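Local atomic coordinates of endoglucanase FnCel5A (Fervidobacterium nodosum, PDB entry 3NCO), a protein that probably cuts internal beta-1,4-glucosidic bonds of cellulose, as an endoglucanase of glycosyl hydrolase family 5 built on a TIM barrel. Residues Ile24-Ala29 and Asp56-Pro61; Ile60-Ser65 and Val98-His103; Pro255-Glu260 and Gly287-Tyr292; Phe261-Lys266 and Val273-Thr278. All coordinates share one frame; numbering follows the deposited sequence.

Contact 1. Residues Ile24-Ala29 and Asp56-Pro61; sequences INMGNA and DSVRIP
Ile24 and Asn25 pair in parallel with Val58 and Arg59, a backbone ladder between the first and second strands of the eight-stranded barrel. It illustrates how parallel neighbours are stitched, Ile24 bonding to the residues flanking Val58 and Arg59 to those flanking Asn25. Ile24 N donates to Ser57 O (3.1 Å), and Arg59 N returns a bond to Ile24 O (2.9 Å). Past the end of strand 22-25, Met26 N still reaches Arg59 O at 2.8 Å, almost straight with 172° at the hydrogen.

On one face the side chains of Asn25 and Arg59 run alongside each other. Arg59 CG is anti to the backbone N (chi1 172°) and the chain is extended to NE, which carries the guanidinium along the flank of the amide. NH1 donates to Asn25 OD1 at 2.9 Å; the oxygen lies in the guanidinium plane, although amide and guanidinium planes stand 82° apart. Salt bridges to Glu140 and Glu260 hold the same guanidinium, while Asn25 ND2 is bound to the carbonyls of Gly259 and Tyr292.

On the other face, selenomethionine Met26 presses CG on Val58 CG2 at a tight 3.5 Å. Beyond it, one water donates to both Met26 O and Pro61 O.

Helix 44-53, the crossover of this beta-alpha-beta unit, packs Ile50 on Ile24 and Met26 and Phe47 on Val58; strands 289-292 and 97-101 continue the sheet on either side.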
loop_
_atom_site.group_PDB
_atom_site.type_symbol
_atom_site.label_atom_id
_atom_site.label_comp_id
_atom_site.label_asym_id
_atom_site.label_seq_id
_atom_site.Cartn_x
_atom_site.Cartn_y
_atom_site.Cartn_z
ATOM N N ILE A 24 8.582 2.046 -0.653
ATOM C CA ILE A 24 8.498 0.751 -1.359
ATOM C C ILE A 24 7.690 -0.252 -0.536
ATOM O O ILE A 24 7.630 -0.163 0.686
ATOM C CB ILE A 24 9.917 0.260 -1.686
ATOM C CG1 ILE A 24 9.998 -0.870 -2.786
ATOM C CG2 ILE A 24 10.668 -0.091 -0.371
ATOM C CD1 ILE A 24 11.374 -1.119 -3.181
ATOM N N ASN A 25 7.025 -1.186 -1.231
ATOM C CA ASN A 25 6.260 -2.228 -0.584
ATOM C C ASN A 25 7.150 -3.423 -0.346
ATOM O O ASN A 25 7.846 -3.872 -1.270
ATOM C CB ASN A 25 5.141 -2.681 -1.519
ATOM C CG ASN A 25 3.960 -1.723 -1.528
ATOM O OD1 ASN A 25 3.062 -1.873 -0.713
ATOM N ND2 ASN A 25 3.972 -0.718 -2.383
HETATM N N MSE A 26 7.036 -3.940 0.879
HETATM C CA MSE A 26 7.788 -5.142 1.270
HETATM C C MSE A 26 6.762 -6.259 1.252
HETATM O O MSE A 26 6.229 -6.685 2.295
HETATM C CB MSE A 26 8.544 -4.859 2.581
HETATM C CG MSE A 26 10.076 -4.383 2.219
HETATM SE SE MSE A 26 10.797 -6.472 2.127
HETATM C CE MSE A 26 9.793 -7.673 1.070
ATOM N N GLY A 27 6.469 -6.652 0.019
ATOM C CA GLY A 27 5.400 -7.584 -0.350
ATOM C C GLY A 27 5.793 -9.031 -0.641
ATOM O O GLY A 27 6.992 -9.367 -0.798
ATOM N N ASN A 28 4.736 -9.842 -0.776
ATOM C CA ASN A 28 4.837 -11.285 -0.973
ATOM C C ASN A 28 5.400 -12.006 0.234
ATOM O O ASN A 28 5.890 -13.129 0.081
ATOM C CB ASN A 28 5.708 -11.602 -2.214
ATOM C CG ASN A 28 4.925 -11.543 -3.521
ATOM O OD1 ASN A 28 4.294 -10.555 -3.831
ATOM N ND2 ASN A 28 5.025 -12.595 -4.315
ATOM N N ALA A 29 5.340 -11.355 1.409
ATOM C CA ALA A 29 5.922 -11.889 2.621
ATOM C C ALA A 29 4.839 -12.088 3.704
ATOM O O ALA A 29 4.268 -13.183 3.806
ATOM C CB ALA A 29 7.075 -10.990 3.150
ATOM N N ASP A 56 12.252 6.576 1.551
ATOM C CA ASP A 56 11.872 7.191 2.827
ATOM C C ASP A 56 11.027 6.300 3.713
ATOM O O ASP A 56 10.967 6.527 4.922
ATOM C CB ASP A 56 11.086 8.484 2.578
ATOM C CG ASP A 56 11.833 9.468 1.700
ATOM O OD1 ASP A 56 12.917 9.938 2.091
ATOM O OD2 ASP A 56 11.314 9.730 0.586
ATOM N N SER A 57 10.351 5.325 3.111
ATOM C CA SER A 57 9.329 4.590 3.868
ATOM C C SER A 57 9.117 3.206 3.275
ATOM O O SER A 57 9.535 2.930 2.133
ATOM C CB SER A 57 8.019 5.381 3.833
ATOM O OG SER A 57 7.536 5.432 2.500
ATOM N N VAL A 58 8.517 2.350 4.087
ATOM C CA VAL A 58 8.198 1.005 3.633
ATOM C C VAL A 58 6.767 0.695 4.002
ATOM O O VAL A 58 6.307 1.019 5.096
ATOM C CB VAL A 58 9.171 -0.053 4.319
ATOM C CG1 VAL A 58 9.180 0.016 5.834
ATOM C CG2 VAL A 58 9.019 -1.433 3.755
ATOM N N ARG A 59 6.058 0.064 3.060
ATOM C CA ARG A 59 4.695 -0.341 3.310
ATOM C C ARG A 59 4.711 -1.878 3.450
ATOM O O ARG A 59 5.242 -2.540 2.575
ATOM C CB ARG A 59 3.789 0.062 2.113
ATOM C CG ARG A 59 2.389 -0.525 2.261
ATOM C CD ARG A 59 1.428 0.175 1.285
ATOM N NE ARG A 59 0.029 -0.263 1.341
ATOM C CZ ARG A 59 -0.525 -1.179 0.546
ATOM N NH1 ARG A 59 0.203 -1.856 -0.347
ATOM N NH2 ARG A 59 -1.853 -1.405 0.673
ATOM N N ILE A 60 4.140 -2.393 4.547
ATOM C CA ILE A 60 4.234 -3.834 4.901
ATOM C C ILE A 60 2.804 -4.466 4.877
ATOM O O ILE A 60 2.048 -4.339 5.830
ATOM C CB ILE A 60 4.868 -4.037 6.329
ATOM C CG1 ILE A 60 6.194 -3.250 6.464
ATOM C CG2 ILE A 60 5.141 -5.504 6.619
ATOM C CD1 ILE A 60 6.835 -3.387 7.902
ATOM N N PRO A 61 2.469 -5.190 3.797
ATOM C CA PRO A 61 1.263 -6.001 3.678
ATOM C C PRO A 61 1.278 -7.117 4.761
ATOM O O PRO A 61 2.300 -7.783 4.942
ATOM C CB PRO A 61 1.373 -6.551 2.248
ATOM C CG PRO A 61 2.260 -5.452 1.451
ATOM C CD PRO A 61 3.275 -5.122 2.542
HETATM O O HOH W 1 4.900 -8.180 4.031
#

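Contact 2. Residues Ile60-Ser65 and Val98-His103; sequences IPIRWS and VIINCH
Pro61 CB lies over one face of the His103 imidazole, a CH-pi contact 3.7 Å from the ring centroid, displaced toward the rim. On the Trp64 indole, Ile62 CG2 rests over one face, while Asn101 O and Cys102 CB meet the edge. There Trp64 NE1 makes a weak, bent hydrogen bond to Asn101 O (3.0 Å, 130° at the hydrogen), and Cys102 SG adds a sulfur-aromatic contact at the edge of the five-membered ring.

The backbone shows how a side chain can carry on a ladder where its main-chain rungs fail. Ile60 N bonds Ile99 O at 2.8 Å, but the next link, Asn101 N to Ile60 O, is weak at 3.5 Å. Asn101 holds CG between the backbone N and the carbonyl carbon (chi1 78°), which turns its amide across to segment 60-65, and OD1 accepts from Ile62 N (3.0 Å). His103 N donates to Ile62 O at 2.9 Å. With an alanine in place of Asn101, Ile62 N would probably lose its acceptor, leaving the loop less firmly tied.

These are the C-terminal ends of the second and third TIM-barrel strands, where active sites of this fold lie. Ile62 CD1 touches Ile100 CB at 3.8 Å. Helix 78-93 packs Val87 on Ile60 and Val84 on Ile62, helix 112-130 sets Val126 against both Trp64 and Ile100, and strand 137-140 flanks strand 97-101 on its far side.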
loop_
_atom_site.group_PDB
_atom_site.type_symbol
_atom_site.label_atom_id
_atom_site.label_comp_id
_atom_site.label_asym_id
_atom_site.label_seq_id
_atom_site.Cartn_x
_atom_site.Cartn_y
_atom_site.Cartn_z
ATOM N N ILE A 60 4.140 -2.393 4.547
ATOM C CA ILE A 60 4.234 -3.834 4.901
ATOM C C ILE A 60 2.804 -4.466 4.877
ATOM O O ILE A 60 2.048 -4.339 5.830
ATOM C CB ILE A 60 4.868 -4.037 6.329
ATOM C CG1 ILE A 60 6.194 -3.250 6.464
ATOM C CG2 ILE A 60 5.141 -5.504 6.619
ATOM C CD1 ILE A 60 6.835 -3.387 7.902
ATOM N N PRO A 61 2.469 -5.190 3.797
ATOM C CA PRO A 61 1.263 -6.001 3.678
ATOM C C PRO A 61 1.278 -7.117 4.761
ATOM O O PRO A 61 2.300 -7.783 4.942
ATOM C CB PRO A 61 1.373 -6.551 2.248
ATOM C CG PRO A 61 2.260 -5.452 1.451
ATOM C CD PRO A 61 3.275 -5.122 2.542
ATOM N N ILE A 62 0.166 -7.248 5.498
ATOM C CA ILE A 62 0.060 -8.254 6.575
ATOM C C ILE A 62 -1.293 -8.985 6.589
ATOM O O ILE A 62 -2.326 -8.347 6.699
ATOM C CB ILE A 62 0.298 -7.581 7.977
ATOM C CG1 ILE A 62 1.599 -6.766 7.972
ATOM C CG2 ILE A 62 0.217 -8.603 9.117
ATOM C CD1 ILE A 62 1.811 -5.891 9.250
ATOM N N ARG A 63 -1.280 -10.323 6.504
ATOM C CA ARG A 63 -2.531 -11.090 6.464
ATOM C C ARG A 63 -2.833 -11.504 7.929
ATOM O O ARG A 63 -2.709 -12.660 8.325
ATOM C CB ARG A 63 -2.436 -12.289 5.532
ATOM C CG ARG A 63 -3.781 -13.037 5.414
ATOM C CD ARG A 63 -3.596 -14.383 4.823
ATOM N NE ARG A 63 -2.994 -14.301 3.494
ATOM C CZ ARG A 63 -3.269 -15.185 2.521
ATOM N NH1 ARG A 63 -4.155 -16.175 2.733
ATOM N NH2 ARG A 63 -2.674 -15.066 1.341
ATOM N N TRP A 64 -3.251 -10.535 8.721
ATOM C CA TRP A 64 -3.618 -10.782 10.083
ATOM C C TRP A 64 -4.646 -11.883 10.183
ATOM O O TRP A 64 -4.707 -12.614 11.155
ATOM C CB TRP A 64 -4.159 -9.506 10.724
ATOM C CG TRP A 64 -3.180 -8.396 10.862
ATOM C CD1 TRP A 64 -3.134 -7.245 10.082
ATOM C CD2 TRP A 64 -2.132 -8.247 11.855
ATOM N NE1 TRP A 64 -2.129 -6.416 10.533
ATOM C CE2 TRP A 64 -1.491 -7.012 11.599
ATOM C CE3 TRP A 64 -1.690 -9.025 12.950
ATOM C CZ2 TRP A 64 -0.425 -6.550 12.367
ATOM C CZ3 TRP A 64 -0.599 -8.578 13.696
ATOM C CH2 TRP A 64 0.002 -7.329 13.416
ATOM N N SER A 65 -5.505 -11.963 9.192
ATOM C CA SER A 65 -6.614 -12.886 9.342
ATOM C C SER A 65 -6.194 -14.353 9.317
ATOM O O SER A 65 -7.037 -15.234 9.661
ATOM C CB SER A 65 -7.653 -12.613 8.232
ATOM O OG SER A 65 -7.151 -12.816 6.916
ATOM N N VAL A 98 7.009 3.767 8.450
ATOM C CA VAL A 98 6.537 2.405 8.241
ATOM C C VAL A 98 5.015 2.446 8.199
ATOM O O VAL A 98 4.401 3.077 9.094
ATOM C CB VAL A 98 6.994 1.476 9.386
ATOM C CG1 VAL A 98 6.485 0.067 9.134
ATOM C CG2 VAL A 98 8.543 1.560 9.528
ATOM N N ILE A 99 4.434 1.780 7.177
ATOM C CA ILE A 99 2.977 1.679 7.046
ATOM C C ILE A 99 2.666 0.193 7.232
ATOM O O ILE A 99 3.209 -0.635 6.504
ATOM C CB ILE A 99 2.513 2.154 5.647
ATOM C CG1 ILE A 99 2.702 3.678 5.404
ATOM C CG2 ILE A 99 1.013 1.879 5.476
ATOM C CD1 ILE A 99 2.765 4.059 3.953
ATOM N N ILE A 100 1.845 -0.148 8.244
ATOM C CA ILE A 100 1.416 -1.554 8.391
ATOM C C ILE A 100 -0.101 -1.596 8.092
ATOM O O ILE A 100 -0.840 -0.708 8.570
ATOM C CB ILE A 100 1.756 -2.150 9.814
ATOM C CG1 ILE A 100 0.962 -1.424 10.947
ATOM C CG2 ILE A 100 3.336 -2.281 10.090
ATOM C CD1 ILE A 100 1.255 -2.072 12.357
ATOM N N ASN A 101 -0.542 -2.623 7.359
ATOM C CA ASN A 101 -1.920 -2.639 6.823
ATOM C C ASN A 101 -2.535 -3.990 7.297
ATOM O O ASN A 101 -1.902 -4.796 7.975
ATOM C CB ASN A 101 -1.990 -2.415 5.255
ATOM C CG ASN A 101 -1.633 -3.664 4.417
ATOM O OD1 ASN A 101 -1.361 -4.755 4.972
ATOM N ND2 ASN A 101 -1.599 -3.507 3.062
ATOM N N CYS A 102 -3.791 -4.246 6.895
ATOM C CA CYS A 102 -4.265 -5.611 6.796
ATOM C C CYS A 102 -4.555 -5.877 5.313
ATOM O O CYS A 102 -5.075 -5.009 4.608
ATOM C CB CYS A 102 -5.533 -5.729 7.627
ATOM S SG CYS A 102 -6.231 -7.429 7.759
ATOM N N HIS A 103 -4.238 -7.085 4.858
ATOM C CA HIS A 103 -4.108 -7.402 3.435
ATOM C C HIS A 103 -4.588 -8.849 3.244
ATOM O O HIS A 103 -4.457 -9.723 4.136
ATOM C CB HIS A 103 -2.636 -7.304 3.077
ATOM C CG HIS A 103 -2.305 -6.885 1.674
ATOM N ND1 HIS A 103 -2.334 -7.711 0.568
ATOM C CD2 HIS A 103 -1.780 -5.724 1.246
ATOM C CE1 HIS A 103 -1.819 -7.072 -0.481
ATOM N NE2 HIS A 103 -1.510 -5.855 -0.098
HETATM O O HOH W 2 -5.936 -10.464 6.422
#

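Contact 3. Residues Pro255-Glu260 and Gly287-Tyr292; sequences PIFLGE and GFSLAY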
loop_
_atom_site.group_PDB
_atom_site.type_symbol
_atom_site.label_atom_id
_atom_site.label_comp_id
_atom_site.label_asym_id
_atom_site.label_seq_id
_atom_site.Cartn_x
_atom_site.Cartn_y
_atom_site.Cartn_z
ATOM N N PRO A 255 -4.909 14.451 2.039
ATOM C CA PRO A 255 -3.731 14.127 1.224
ATOM C C PRO A 255 -3.877 12.757 0.574
ATOM O O PRO A 255 -4.692 11.954 1.019
ATOM C CB PRO A 255 -2.595 14.025 2.247
ATOM C CG PRO A 255 -3.163 14.314 3.588
ATOM C CD PRO A 255 -4.671 14.245 3.480
ATOM N N ILE A 256 -3.050 12.510 -0.454
ATOM C CA ILE A 256 -3.130 11.285 -1.231
ATOM C C ILE A 256 -1.769 10.564 -1.236
ATOM O O ILE A 256 -0.738 11.166 -1.576
ATOM C CB ILE A 256 -3.468 11.622 -2.715
ATOM C CG1 ILE A 256 -4.870 12.206 -2.805
ATOM C CG2 ILE A 256 -3.283 10.413 -3.632
ATOM C CD1 ILE A 256 -5.997 11.143 -2.620
ATOM N N PHE A 257 -1.811 9.241 -0.969
ATOM C CA PHE A 257 -0.656 8.323 -1.101
ATOM C C PHE A 257 -0.957 7.341 -2.216
ATOM O O PHE A 257 -1.979 6.637 -2.226
ATOM C CB PHE A 257 -0.528 7.614 0.264
ATOM C CG PHE A 257 0.333 6.399 0.296
ATOM C CD1 PHE A 257 1.646 6.339 -0.204
ATOM C CD2 PHE A 257 -0.176 5.302 1.001
ATOM C CE1 PHE A 257 2.393 5.171 0.013
ATOM C CE2 PHE A 257 0.539 4.156 1.174
ATOM C CZ PHE A 257 1.820 4.086 0.741
ATOM N N LEU A 258 -0.073 7.313 -3.210
ATOM C CA LEU A 258 -0.176 6.298 -4.241
ATOM C C LEU A 258 0.522 5.045 -3.666
ATOM O O LEU A 258 1.772 4.948 -3.723
ATOM C CB LEU A 258 0.598 6.823 -5.488
ATOM C CG LEU A 258 0.893 5.809 -6.615
ATOM C CD1 LEU A 258 -0.429 5.231 -7.091
ATOM C CD2 LEU A 258 1.673 6.418 -7.817
ATOM N N GLY A 259 -0.281 4.131 -3.080
ATOM C CA GLY A 259 0.288 3.079 -2.237
ATOM C C GLY A 259 0.899 1.929 -2.963
ATOM O O GLY A 259 1.716 1.205 -2.397
ATOM N N GLU A 260 0.465 1.716 -4.214
ATOM C CA GLU A 260 1.158 0.736 -5.028
ATOM C C GLU A 260 1.188 1.252 -6.424
ATOM O O GLU A 260 0.231 1.839 -6.920
ATOM C CB GLU A 260 0.448 -0.611 -5.064
ATOM C CG GLU A 260 0.289 -1.258 -3.742
ATOM C CD GLU A 260 -0.435 -2.586 -3.830
ATOM O OE1 GLU A 260 -0.660 -3.119 -4.957
ATOM O OE2 GLU A 260 -0.937 -3.108 -2.746
ATOM N N GLY A 287 1.693 16.178 -5.895
ATOM C CA GLY A 287 1.865 16.218 -4.445
ATOM C C GLY A 287 1.453 14.930 -3.746
ATOM O O GLY A 287 1.176 14.904 -2.532
ATOM N N PHE A 288 1.428 13.836 -4.510
ATOM C CA PHE A 288 1.123 12.518 -3.936
ATOM C C PHE A 288 2.402 11.869 -3.404
ATOM O O PHE A 288 3.424 11.852 -4.075
ATOM C CB PHE A 288 0.547 11.557 -4.984
ATOM C CG PHE A 288 -0.720 12.036 -5.652
ATOM C CD1 PHE A 288 -1.482 13.069 -5.120
ATOM C CD2 PHE A 288 -1.177 11.393 -6.828
ATOM C CE1 PHE A 288 -2.634 13.480 -5.774
ATOM C CE2 PHE A 288 -2.367 11.774 -7.487
ATOM C CZ PHE A 288 -3.104 12.827 -6.927
ATOM N N SER A 289 2.351 11.336 -2.194
ATOM C CA SER A 289 3.417 10.436 -1.784
ATOM C C SER A 289 3.240 9.118 -2.531
ATOM O O SER A 289 2.259 8.928 -3.227
ATOM C CB SER A 289 3.382 10.223 -0.315
ATOM O OG SER A 289 2.172 9.572 -0.005
ATOM N N LEU A 290 4.228 8.226 -2.449
ATOM C CA LEU A 290 4.113 7.013 -3.315
ATOM C C LEU A 290 4.977 5.880 -2.785
ATOM O O LEU A 290 6.031 6.140 -2.172
ATOM C CB LEU A 290 4.489 7.369 -4.762
ATOM C CG LEU A 290 5.892 7.968 -4.869
ATOM C CD1 LEU A 290 6.904 6.891 -5.251
ATOM C CD2 LEU A 290 5.956 9.123 -5.859
ATOM N N ALA A 291 4.521 4.646 -3.054
ATOM C CA ALA A 291 5.231 3.387 -2.689
ATOM C C ALA A 291 5.216 2.473 -3.952
ATOM O O ALA A 291 4.143 2.138 -4.501
ATOM C CB ALA A 291 4.510 2.680 -1.506
ATOM N N TYR A 292 6.395 2.125 -4.468
ATOM C CA TYR A 292 6.432 1.215 -5.591
ATOM C C TYR A 292 6.109 -0.215 -5.135
ATOM O O TYR A 292 6.563 -0.623 -4.088
ATOM C CB TYR A 292 7.845 1.337 -6.265
ATOM C CG TYR A 292 8.074 0.352 -7.375
ATOM C CD1 TYR A 292 7.718 0.668 -8.700
ATOM C CD2 TYR A 292 8.666 -0.888 -7.125
ATOM C CE1 TYR A 292 7.888 -0.242 -9.695
ATOM C CE2 TYR A 292 8.877 -1.796 -8.149
ATOM C CZ TYR A 292 8.468 -1.455 -9.440
ATOM O OH TYR A 292 8.636 -2.366 -10.471
HETATM O O HOH W 3 -1.432 14.772 -1.506
#
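Three backbone hydrogen bonds join Ile256 and Leu258 to Ser289 and Ala291, along strands whose axes run 3° from parallel. Ser289 N donates to Ile256 O in the carbonyl plane. Leu258 N approaches Ser289 O (2.8 Å) from above the carbonyl plane, and Ala291 N meets Leu258 O at 2.8 Å, nearly head-on to the carbonyl. Weaker CA-H...O contacts fill in between them, among them Leu290 CA to Leu258 O.

Contacts with the aromatic rings sit on both faces of the sheet. A chi1 of -66° sets Ile256 CG1 anti to the carbonyl carbon and leaves CG2 anti to the backbone N, over the centre of the Phe288 ring, 3.6 Å from its centroid, in a clear CH-pi contact. Phe257 instead reaches across to its neighbours, CE1 lying 3.6 Å from Ala291 CB. Gly259 CA rests on a face of this same ring, where a side chain on Gly259 would be crowded by Phe257 CE2. Apolar packing is completed by Leu258 CB and Leu290 CB, 4.0 Å apart.

Among the polar groups, one water accepts from Ile256 N and donates to Gly287 O. Ser289 OG, 3.3 Å from Phe257 CD1, is bonded to Asn17, and Glu260 to Tyr205.

Gly287, with positive phi, is the C-prime residue of the Schellman motif that ends helix 269-285 and lets the chain turn back into the sheet. The whole is the last beta-alpha-beta crossover of a TIM barrel, and Glu260 stands at the end of the seventh strand, consistent with where family 5 enzymes place their nucleophile.

Contact 4. Residues Phe261-Lys266 and Val273-Thr278; sequences FGAYSK and VKWTKT
Trp275 sets its six-membered ring against the backbone of Gly262, CZ3 lying 3.5 Å from Gly262 N, which meets the indole at its edge. The phenyl ring of Phe261 completes this close-packed half, crossing Thr276 at about a right angle with CE2 3.6 Å from Thr276 CG2 and, in the ring plane, equally near Thr276 O. Trp275 CG is anti to the backbone N (chi1 -176°), which sends the indole off the helix toward the loop.

The contact folds the loop after strand 256-261, a beta-alpha loop of the TIM barrel, back on the helix it leads into, 269-285. The indole is fixed further by Glu206, whose carbonyl accepts from NE1, and by Trp228, which it meets edge-to-face. Were an alanine to replace Trp275, Gly262 would probably face a gap and Glu206 O would lose its indole N-H.

Packing slackens at Ala263, whose CB is 4.3 Å from Trp275 CE3. Here one water accepts from Ala263 N and donates to Thr276 OG1, both at 2.8 Å; that hydroxyl is also bonded to Arg272 O. The loop then draws away from residues 273-278, though Ala263 O still bonds Arg272 earlier in the helix; Ser265 and Lys266 are exposed.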
loop_
_atom_site.group_PDB
_atom_site.type_symbol
_atom_site.label_atom_id
_atom_site.label_comp_id
_atom_site.label_asym_id
_atom_site.label_seq_id
_atom_site.Cartn_x
_atom_site.Cartn_y
_atom_site.Cartn_z
ATOM N N PHE A 261 2.298 0.989 -7.089
ATOM C CA PHE A 261 2.408 1.152 -8.537
ATOM C C PHE A 261 3.549 0.309 -9.083
ATOM O O PHE A 261 4.601 0.220 -8.455
ATOM C CB PHE A 261 2.534 2.644 -8.982
ATOM C CG PHE A 261 3.909 3.265 -8.786
ATOM C CD1 PHE A 261 4.324 3.666 -7.534
ATOM C CD2 PHE A 261 4.723 3.526 -9.896
ATOM C CE1 PHE A 261 5.601 4.289 -7.345
ATOM C CE2 PHE A 261 5.938 4.112 -9.750
ATOM C CZ PHE A 261 6.406 4.507 -8.499
ATOM N N GLY A 262 3.345 -0.365 -10.220
ATOM C CA GLY A 262 4.470 -1.159 -10.762
ATOM C C GLY A 262 4.072 -1.936 -12.002
ATOM O O GLY A 262 2.888 -2.149 -12.230
ATOM N N ALA A 263 5.072 -2.367 -12.779
ATOM C CA ALA A 263 4.825 -3.169 -13.978
ATOM C C ALA A 263 5.522 -4.524 -13.815
ATOM O O ALA A 263 6.712 -4.585 -13.480
ATOM C CB ALA A 263 5.331 -2.453 -15.228
ATOM N N TYR A 264 4.772 -5.593 -14.092
ATOM C CA TYR A 264 5.274 -6.954 -13.954
ATOM C C TYR A 264 6.465 -7.201 -14.880
ATOM O O TYR A 264 6.510 -6.671 -15.997
ATOM C CB TYR A 264 4.130 -7.893 -14.327
ATOM C CG TYR A 264 4.375 -9.373 -14.093
ATOM C CD1 TYR A 264 4.914 -9.821 -12.889
ATOM C CD2 TYR A 264 3.977 -10.317 -15.044
ATOM C CE1 TYR A 264 5.132 -11.204 -12.655
ATOM C CE2 TYR A 264 4.183 -11.670 -14.816
ATOM C CZ TYR A 264 4.771 -12.089 -13.623
ATOM O OH TYR A 264 4.941 -13.437 -13.399
ATOM N N SER A 265 7.364 -8.096 -14.455
ATOM C CA SER A 265 8.617 -8.355 -15.218
ATOM C C SER A 265 8.436 -9.041 -16.569
ATOM O O SER A 265 9.387 -9.102 -17.352
ATOM C CB SER A 265 9.607 -9.155 -14.366
ATOM O OG SER A 265 8.989 -10.393 -13.983
ATOM N N LYS A 266 7.243 -9.531 -16.876
ATOM C CA LYS A 266 7.023 -10.035 -18.248
ATOM C C LYS A 266 6.861 -8.931 -19.321
ATOM O O LYS A 266 6.962 -9.213 -20.531
ATOM C CB LYS A 266 5.911 -11.092 -18.297
ATOM C CG LYS A 266 6.288 -12.368 -17.545
ATOM C CD LYS A 266 5.293 -13.471 -17.926
ATOM C CE LYS A 266 5.495 -14.773 -17.143
ATOM N NZ LYS A 266 4.323 -15.698 -17.396
ATOM N N VAL A 273 10.640 0.761 -17.425
ATOM C CA VAL A 273 11.451 1.863 -16.939
ATOM C C VAL A 273 10.764 3.206 -17.249
ATOM O O VAL A 273 10.665 4.078 -16.346
ATOM C CB VAL A 273 12.865 1.788 -17.581
ATOM C CG1 VAL A 273 13.577 3.144 -17.479
ATOM C CG2 VAL A 273 13.675 0.696 -16.919
ATOM N N LYS A 274 10.288 3.344 -18.498
ATOM C CA LYS A 274 9.560 4.563 -18.916
ATOM C C LYS A 274 8.229 4.757 -18.159
ATOM O O LYS A 274 7.909 5.878 -17.728
ATOM C CB LYS A 274 9.296 4.543 -20.404
ATOM C CG LYS A 274 10.538 4.804 -21.236
ATOM C CD LYS A 274 10.170 4.894 -22.737
ATOM C CE LYS A 274 11.401 4.830 -23.642
ATOM N NZ LYS A 274 12.472 5.752 -23.172
ATOM N N TRP A 275 7.440 3.684 -18.049
ATOM C CA TRP A 275 6.138 3.758 -17.347
ATOM C C TRP A 275 6.360 4.131 -15.885
ATOM O O TRP A 275 5.692 5.025 -15.361
ATOM C CB TRP A 275 5.382 2.416 -17.486
ATOM C CG TRP A 275 3.998 2.420 -16.878
ATOM C CD1 TRP A 275 2.807 2.720 -17.524
ATOM C CD2 TRP A 275 3.649 2.078 -15.523
ATOM N NE1 TRP A 275 1.755 2.603 -16.637
ATOM C CE2 TRP A 275 2.247 2.217 -15.412
ATOM C CE3 TRP A 275 4.395 1.686 -14.392
ATOM C CZ2 TRP A 275 1.569 1.998 -14.205
ATOM C CZ3 TRP A 275 3.715 1.450 -13.184
ATOM C CH2 TRP A 275 2.320 1.622 -13.120
ATOM N N THR A 276 7.332 3.469 -15.245
ATOM C CA THR A 276 7.539 3.697 -13.811
ATOM C C THR A 276 7.955 5.131 -13.538
ATOM O O THR A 276 7.465 5.779 -12.597
ATOM C CB THR A 276 8.554 2.675 -13.248
ATOM O OG1 THR A 276 8.074 1.357 -13.550
ATOM C CG2 THR A 276 8.715 2.819 -11.716
ATOM N N LYS A 277 8.848 5.636 -14.405
ATOM C CA LYS A 277 9.354 6.983 -14.247
ATOM C C LYS A 277 8.244 7.994 -14.433
ATOM O O LYS A 277 8.167 8.971 -13.688
ATOM C CB LYS A 277 10.423 7.227 -15.329
ATOM C CG LYS A 277 11.020 8.602 -15.355
ATOM C CD LYS A 277 11.828 8.691 -16.646
ATOM C CE LYS A 277 13.127 9.476 -16.481
ATOM N NZ LYS A 277 13.060 10.690 -15.588
ATOM N N THR A 278 7.375 7.764 -15.432
ATOM C CA THR A 278 6.289 8.685 -15.749
ATOM C C THR A 278 5.268 8.724 -14.604
ATOM O O THR A 278 4.848 9.777 -14.167
ATOM C CB THR A 278 5.599 8.256 -17.059
ATOM O OG1 THR A 278 6.525 8.394 -18.142
ATOM C CG2 THR A 278 4.369 9.084 -17.363
HETATM O O HOH W 4 7.736 -1.373 -12.907
#

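In the fold
Contacts 1, 2 and 3 lie in the barrel core, their centres 7 to 9 Å from the centre of the chain. The centre of contact 4 is about 16 Å from it; its touching residues are buried too, but its loop runs on to exposed ones. Contacts 1 and 3 rest on backbone ladders, while contact 2, where the strands run out, leans on side chains, and contact 4 on packing and one water. Contacts 1 and 2 share Ile60 and Pro61 and so link three successive strands. Contact 3 closes the barrel against contact 1 through Asn25 N to Tyr292 O and the Arg59-Glu260 bridge. Contact 4 is nested inside contact 3, Phe261 meeting Leu290 and Tyr292.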